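Local structure of uncharacterized protein (Acinetobacter baumannii, 4L3U) at residues Q37-T40 against G41-N44; S45-R48 against M49-Q53; N70-K74 against A75-Q79. The protein is of unknown function and folds as a compact all-helical domain of the DUF4844 family. All blocks are in the same frame, centred on the assembly; numbering follows the deposited sequence.

Contact 1 (Q37-T40 against G41-N44); sequences QLYT and GVQN
The ring of Tyr-39 lies flat against the backbone of Gly-41, two residues on in the same loop. Gly-41 N sits 3.5 Å above the ring plane, over its centre. Tyr-39 CE2 comes within 3.4 Å of Gly-41 CA. This is the tight part of the contact. CG of Tyr-39 is anti to the backbone N (chi1 -173°), which lays the ring alongside the following peptide. Its OH then reaches Val-42 CG2 at 3.7 Å, the two side chains pointing the same way. Phe-32 and helix 95-112 also pack on Tyr-39 and bury it. Gly-41 has a positive phi of 97°, a backbone shape that residues with a CB take up only rarely.

The other side is exposed and looser. Thr-40 and Gln-43 cross at about a right angle, with Thr-40 OG1 3.5 Å from Gln-43 NE2. The bent Gln-43 chain turns its amide back to give a weak hydrogen bond from NE2 to Gly-41 O. One water joins Thr-40 OG1 at 3.0 Å to Gly-41 O, to which it donates. Within this turn, the ring-on-peptide packing is the close part, and the polar links on the outer side are weak or run through water.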
loop_
_atom_site.group_PDB
_atom_site.type_symbol
_atom_site.label_atom_id
_atom_site.label_comp_id
_atom_site.label_asym_id
_atom_site.label_seq_id
_atom_site.Cartn_x
_atom_site.Cartn_y
_atom_site.Cartn_z
ATOM N N GLN A 37 3.009 7.402 -19.069
ATOM C CA GLN A 37 1.829 7.023 -19.830
ATOM C C GLN A 37 0.618 7.813 -19.329
ATOM O O GLN A 37 0.573 9.037 -19.480
ATOM C CB GLN A 37 1.593 5.505 -19.761
ATOM C CG GLN A 37 2.762 4.667 -20.268
ATOM C CD GLN A 37 3.192 5.053 -21.669
ATOM O OE1 GLN A 37 2.396 5.561 -22.456
ATOM N NE2 GLN A 37 4.458 4.821 -21.987
ATOM N N LEU A 38 -0.339 7.129 -18.710
ATOM C CA LEU A 38 -1.641 7.729 -18.430
ATOM C C LEU A 38 -1.778 8.243 -17.003
ATOM O O LEU A 38 -2.751 8.925 -16.678
ATOM C CB LEU A 38 -2.755 6.721 -18.719
ATOM C CG LEU A 38 -2.806 6.192 -20.153
ATOM C CD1 LEU A 38 -3.876 5.131 -20.284
ATOM C CD2 LEU A 38 -3.055 7.318 -21.150
ATOM N N TYR A 39 -0.812 7.916 -16.153
ATOM C CA TYR A 39 -0.817 8.415 -14.786
ATOM C C TYR A 39 0.045 9.662 -14.653
ATOM O O TYR A 39 1.240 9.630 -14.935
ATOM C CB TYR A 39 -0.321 7.352 -13.824
ATOM C CG TYR A 39 -0.472 7.791 -12.398
ATOM C CD1 TYR A 39 -1.720 8.113 -11.886
ATOM C CD2 TYR A 39 0.629 7.908 -11.570
ATOM C CE1 TYR A 39 -1.869 8.530 -10.588
ATOM C CE2 TYR A 39 0.489 8.319 -10.264
ATOM C CZ TYR A 39 -0.762 8.632 -9.781
ATOM O OH TYR A 39 -0.909 9.043 -8.485
ATOM N N THR A 40 -0.570 10.754 -14.215
ATOM C CA THR A 40 0.102 12.049 -14.157
ATOM C C THR A 40 0.835 12.271 -12.833
ATOM O O THR A 40 1.779 13.062 -12.762
ATOM C CB THR A 40 -0.904 13.199 -14.381
ATOM O OG1 THR A 40 -2.038 13.026 -13.522
ATOM C CG2 THR A 40 -1.376 13.214 -15.825
ATOM N N GLY A 41 0.402 11.570 -11.789
ATOM C CA GLY A 41 0.995 11.715 -10.472
ATOM C C GLY A 41 0.199 12.655 -9.594
ATOM O O GLY A 41 -0.648 13.405 -10.079
ATOM N N VAL A 42 0.470 12.615 -8.295
ATOM C CA VAL A 42 -0.201 13.497 -7.353
ATOM C C VAL A 42 0.421 14.878 -7.452
ATOM O O VAL A 42 1.622 15.045 -7.231
ATOM C CB VAL A 42 -0.098 12.974 -5.908
ATOM C CG1 VAL A 42 -0.695 13.973 -4.921
ATOM C CG2 VAL A 42 -0.803 11.645 -5.790
ATOM N N GLN A 43 -0.406 15.863 -7.785
ATOM C CA GLN A 43 0.066 17.224 -8.003
ATOM C C GLN A 43 0.307 17.981 -6.698
ATOM O O GLN A 43 1.343 18.627 -6.538
ATOM C CB GLN A 43 -0.921 17.987 -8.889
ATOM C CG GLN A 43 -0.654 17.837 -10.385
ATOM C CD GLN A 43 -0.367 16.403 -10.799
ATOM O OE1 GLN A 43 0.760 15.918 -10.672
ATOM N NE2 GLN A 43 -1.388 15.718 -11.306
ATOM N N ASN A 44 -0.634 17.901 -5.763
ATOM C CA ASN A 44 -0.462 18.567 -4.476
ATOM C C ASN A 44 0.717 17.965 -3.722
ATOM O O ASN A 44 0.661 16.821 -3.266
ATOM C CB ASN A 44 -1.734 18.475 -3.636
ATOM C CG ASN A 44 -1.694 19.383 -2.426
ATOM O OD1 ASN A 44 -1.258 18.983 -1.348
ATOM N ND2 ASN A 44 -2.140 20.620 -2.601
HETATM O O HOH W 1 -3.277 11.848 -11.112
#

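Contact 2 (S45-R48 against M49-Q53); sequences SALR and MSLNQ
Arg-48 and Asn-52 lie side by side, one turn apart, in the first turns of the alpha-helix 45-68. Arg-48 and Met-49 have the most surface buried here, followed by Leu-47.

Arg-48 CG packs 3.6 Å from Asn-52 ND2, so the aliphatic part of the arginine runs alongside the amide. The two side chains point the same way, but the guanidinium and amide planes are turned 80° apart. Their polar ends are held from outside the segment. Arg-48 makes a salt bridge to Asp-30 through NH1 and a hydrogen bond to Val-42 O through NH2. Asn-52 uses ND2 to bond Asp-30 and OD1 to accept from His-31 N. Asp-30 thus takes one bond from each side chain, which ties the helix to the loop that precedes it.

Met-49 is a selenomethionine on an exposed side. Its CB lies 3.4 Å from Ser-45 O, the same oxygen that accepts from Met-49 N. The chain is straight as far as SE and bends there (chi3 -59°), which brings CE back to 4.4 Å from Ser-45 OG.

Leu-47 meets Leu-51 with CG 4.1 Å from CD1, the two side chains crossing at a slant. Leu-51 is buried and also touches Phe-32 and Val-42, while Leu-47 rests on Leu-93. This is the apolar side of the turn.

Regular i to i+4 backbone bonds run beneath all these pairs. Arg-48 O accepts from Asn-52 N at 2.9 Å, in a nearly straight bond. It also takes a weak second bond from Leu-51 N, with an N-H...O angle of 122°.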
loop_
_atom_site.group_PDB
_atom_site.type_symbol
_atom_site.label_atom_id
_atom_site.label_comp_id
_atom_site.label_asym_id
_atom_site.label_seq_id
_atom_site.Cartn_x
_atom_site.Cartn_y
_atom_site.Cartn_z
ATOM N N SER A 45 1.789 18.741 -3.604
ATOM C CA SER A 45 3.033 18.251 -3.026
ATOM C C SER A 45 2.868 17.829 -1.574
ATOM O O SER A 45 3.475 16.854 -1.127
ATOM C CB SER A 45 4.115 19.319 -3.108
ATOM O OG SER A 45 5.294 18.869 -2.463
ATOM N N ALA A 46 2.057 18.579 -0.836
ATOM C CA ALA A 46 1.780 18.251 0.552
ATOM C C ALA A 46 1.098 16.896 0.601
ATOM O O ALA A 46 1.423 16.057 1.439
ATOM C CB ALA A 46 0.902 19.314 1.183
ATOM N N LEU A 47 0.165 16.681 -0.320
ATOM C CA LEU A 47 -0.597 15.441 -0.355
ATOM C C LEU A 47 0.270 14.262 -0.779
ATOM O O LEU A 47 0.190 13.193 -0.180
ATOM C CB LEU A 47 -1.790 15.567 -1.299
ATOM C CG LEU A 47 -2.730 14.360 -1.333
ATOM C CD1 LEU A 47 -3.388 14.139 0.018
ATOM C CD2 LEU A 47 -3.782 14.556 -2.403
ATOM N N ARG A 48 1.095 14.452 -1.807
ATOM C CA ARG A 48 1.945 13.371 -2.294
ATOM C C ARG A 48 2.889 12.898 -1.203
ATOM O O ARG A 48 3.062 11.700 -0.990
ATOM C CB ARG A 48 2.767 13.804 -3.507
ATOM C CG ARG A 48 3.578 12.653 -4.099
ATOM C CD ARG A 48 4.565 13.100 -5.156
ATOM N NE ARG A 48 3.906 13.642 -6.340
ATOM C CZ ARG A 48 4.480 13.745 -7.534
ATOM N NH1 ARG A 48 5.726 13.331 -7.717
ATOM N NH2 ARG A 48 3.805 14.256 -8.553
HETATM N N MSE A 49 3.511 13.853 -0.525
HETATM C CA MSE A 49 4.433 13.546 0.553
HETATM C C MSE A 49 3.714 12.808 1.674
HETATM O O MSE A 49 4.228 11.836 2.231
HETATM C CB MSE A 49 5.017 14.837 1.098
HETATM C CG MSE A 49 6.106 14.638 2.110
HETATM SE SE MSE A 49 6.568 16.356 2.854
HETATM C CE MSE A 49 7.085 17.274 1.204
ATOM N N SER A 50 2.521 13.289 2.000
ATOM C CA SER A 50 1.681 12.673 3.017
ATOM C C SER A 50 1.365 11.220 2.651
ATOM O O SER A 50 1.277 10.355 3.524
ATOM C CB SER A 50 0.387 13.480 3.165
ATOM O OG SER A 50 -0.398 13.016 4.242
ATOM N N LEU A 51 1.207 10.961 1.354
ATOM C CA LEU A 51 0.881 9.624 0.857
ATOM C C LEU A 51 2.078 8.683 0.880
ATOM O O LEU A 51 1.958 7.529 1.286
ATOM C CB LEU A 51 0.335 9.709 -0.565
ATOM C CG LEU A 51 -1.083 10.256 -0.693
ATOM C CD1 LEU A 51 -1.409 10.589 -2.139
ATOM C CD2 LEU A 51 -2.070 9.246 -0.148
ATOM N N ASN A 52 3.225 9.170 0.421
ATOM C CA ASN A 52 4.454 8.394 0.481
ATOM C C ASN A 52 4.782 8.014 1.925
ATOM O O ASN A 52 5.304 6.930 2.194
ATOM C CB ASN A 52 5.604 9.183 -0.145
ATOM C CG ASN A 52 5.533 9.205 -1.656
ATOM O OD1 ASN A 52 5.330 8.172 -2.289
ATOM N ND2 ASN A 52 5.688 10.386 -2.243
ATOM N N GLN A 53 4.455 8.907 2.854
ATOM C CA GLN A 53 4.690 8.654 4.270
ATOM C C GLN A 53 3.817 7.506 4.778
ATOM O O GLN A 53 4.292 6.623 5.488
ATOM C CB GLN A 53 4.429 9.923 5.087
ATOM C CG GLN A 53 4.530 9.731 6.592
ATOM C CD GLN A 53 5.904 9.255 7.039
ATOM O OE1 GLN A 53 6.885 9.363 6.302
ATOM N NE2 GLN A 53 5.978 8.720 8.257
#

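Contact 3 (N70-K74 against A75-Q79); sequences NEPTK and AELLQ
Thr-73 and Glu-76 form a capping box at the N-terminus of helix 74-86, with Thr-73 at the N-cap.

The capping bonds come first. Glu-76 N donates to Thr-73 OG1 at 3.2 Å. In return, Thr-73 N donates to Glu-76 OE1 at 3.0 Å, with an N-H...O angle of 156°. Thr-73 OG1 stands between its own backbone N and carbonyl carbon (chi1 65°), and from there it faces the helix end. The Glu-76 chain is extended beyond CG and reaches back, passing diagonally over the threonine. The N-H of Thr-73 meets OE1 from above the carboxylate plane, 64° out of it. A carboxylate beside a helix N-terminus is probably stabilised by the helix dipole.

The backbone bonds continue the cap into the helix. Leu-77 N donates to Thr-73 O at 3.0 Å, and this bond is nearly straight. Leu-78 N donates to Lys-74 O in the next step. The first turn is therefore closed by both main-chain and side-chain acceptors of the residue that starts it.

The apolar contacts lie next to the box. Pro-72 CB packs 3.7 Å from Leu-77 CD2. Both residues also rest on Leu-65 and Tyr-66 of helix 45-68, so the capped end is seated against the preceding helix. Pro-72, just before the N-cap, and Leu-77 form a hydrophobic staple across the capping box.

The glutamate also touches this patch. Besides its bond to the threonine, Glu-76 OE1 lies 3.3 Å from Pro-72 CA and 3.7 Å from Pro-72 CB.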
loop_
_atom_site.group_PDB
_atom_site.type_symbol
_atom_site.label_atom_id
_atom_site.label_comp_id
_atom_site.label_asym_id
_atom_site.label_seq_id
_atom_site.Cartn_x
_atom_site.Cartn_y
_atom_site.Cartn_z
ATOM N N ASN A 70 10.614 -15.005 11.802
ATOM C CA ASN A 70 11.381 -15.499 10.665
ATOM C C ASN A 70 10.499 -15.702 9.435
ATOM O O ASN A 70 10.853 -15.284 8.329
ATOM C CB ASN A 70 12.098 -16.803 11.027
ATOM N N GLU A 71 9.344 -16.331 9.640
ATOM C CA GLU A 71 8.405 -16.611 8.558
ATOM C C GLU A 71 6.988 -16.194 8.941
ATOM O O GLU A 71 6.226 -17.012 9.452
ATOM C CB GLU A 71 8.420 -18.103 8.220
ATOM N N PRO A 72 6.630 -14.920 8.697
ATOM C CA PRO A 72 5.273 -14.429 8.984
ATOM C C PRO A 72 4.181 -15.200 8.243
ATOM O O PRO A 72 4.366 -15.564 7.083
ATOM C CB PRO A 72 5.315 -12.976 8.499
ATOM C CG PRO A 72 6.749 -12.594 8.553
ATOM C CD PRO A 72 7.508 -13.841 8.210
ATOM N N THR A 73 3.059 -15.443 8.917
ATOM C CA THR A 73 1.936 -16.164 8.322
ATOM C C THR A 73 1.152 -15.262 7.373
ATOM O O THR A 73 1.296 -14.042 7.414
ATOM C CB THR A 73 0.976 -16.702 9.403
ATOM O OG1 THR A 73 0.355 -15.611 10.092
ATOM C CG2 THR A 73 1.730 -17.558 10.400
ATOM N N LYS A 74 0.320 -15.864 6.526
ATOM C CA LYS A 74 -0.472 -15.097 5.570
ATOM C C LYS A 74 -1.410 -14.151 6.304
ATOM O O LYS A 74 -1.597 -13.005 5.894
ATOM C CB LYS A 74 -1.270 -16.026 4.651
ATOM C CG LYS A 74 -0.409 -16.982 3.848
ATOM C CD LYS A 74 0.511 -16.247 2.898
ATOM C CE LYS A 74 1.312 -17.222 2.063
ATOM N NZ LYS A 74 2.082 -16.533 1.001
ATOM N N ALA A 75 -1.984 -14.634 7.401
ATOM C CA ALA A 75 -2.926 -13.840 8.180
ATOM C C ALA A 75 -2.230 -12.640 8.815
ATOM O O ALA A 75 -2.801 -11.551 8.887
ATOM C CB ALA A 75 -3.588 -14.696 9.240
ATOM N N GLU A 76 -0.997 -12.842 9.270
ATOM C CA GLU A 76 -0.206 -11.764 9.853
ATOM C C GLU A 76 0.105 -10.710 8.811
ATOM O O GLU A 76 -0.068 -9.517 9.048
ATOM C CB GLU A 76 1.102 -12.305 10.427
ATOM C CG GLU A 76 0.928 -13.064 11.729
ATOM C CD GLU A 76 2.151 -13.880 12.105
ATOM O OE1 GLU A 76 3.170 -13.793 11.394
ATOM O OE2 GLU A 76 2.091 -14.611 13.115
ATOM N N LEU A 77 0.570 -11.157 7.655
ATOM C CA LEU A 77 0.893 -10.250 6.568
ATOM C C LEU A 77 -0.346 -9.490 6.104
ATOM O O LEU A 77 -0.260 -8.322 5.736
ATOM C CB LEU A 77 1.501 -11.029 5.403
ATOM C CG LEU A 77 2.834 -11.717 5.694
ATOM C CD1 LEU A 77 3.163 -12.686 4.574
ATOM C CD2 LEU A 77 3.943 -10.696 5.872
ATOM N N LEU A 78 -1.501 -10.148 6.133
ATOM C CA LEU A 78 -2.734 -9.534 5.654
ATOM C C LEU A 78 -3.228 -8.448 6.597
ATOM O O LEU A 78 -3.753 -7.433 6.157
ATOM C CB LEU A 78 -3.826 -10.590 5.473
ATOM C CG LEU A 78 -5.171 -10.085 4.933
ATOM C CD1 LEU A 78 -5.019 -9.495 3.538
ATOM C CD2 LEU A 78 -6.201 -11.204 4.933
ATOM N N GLN A 79 -3.069 -8.659 7.896
ATOM C CA GLN A 79 -3.501 -7.659 8.860
ATOM C C GLN A 79 -2.670 -6.386 8.755
ATOM O O GLN A 79 -3.203 -5.286 8.867
ATOM C CB GLN A 79 -3.432 -8.206 10.283
ATOM C CG GLN A 79 -3.787 -7.171 11.330
ATOM C CD GLN A 79 -4.010 -7.774 12.698
ATOM O OE1 GLN A 79 -4.499 -8.897 12.823
ATOM N NE2 GLN A 79 -3.655 -7.030 13.735
#

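In the fold
The three contacts follow the chain in order. Contact 1 is in the loop between helices 14-27 and 45-68. Contact 2 follows directly on the first turns of helix 45-68. Their centres are about 13 Å apart and they touch: Val-42 CG2 packs 3.8 Å from Leu-51 CD1. Contact 3 lies where the chain leaves helix 45-68 and enters helix 74-86. Its centre is about 27 Å from that of contact 2 and about 32 Å from that of contact 1, on the opposite side of the chain's centre. Helix 45-68 spans the gap. The contacts therefore mark how this all-helical domain enters one long helix and starts the next.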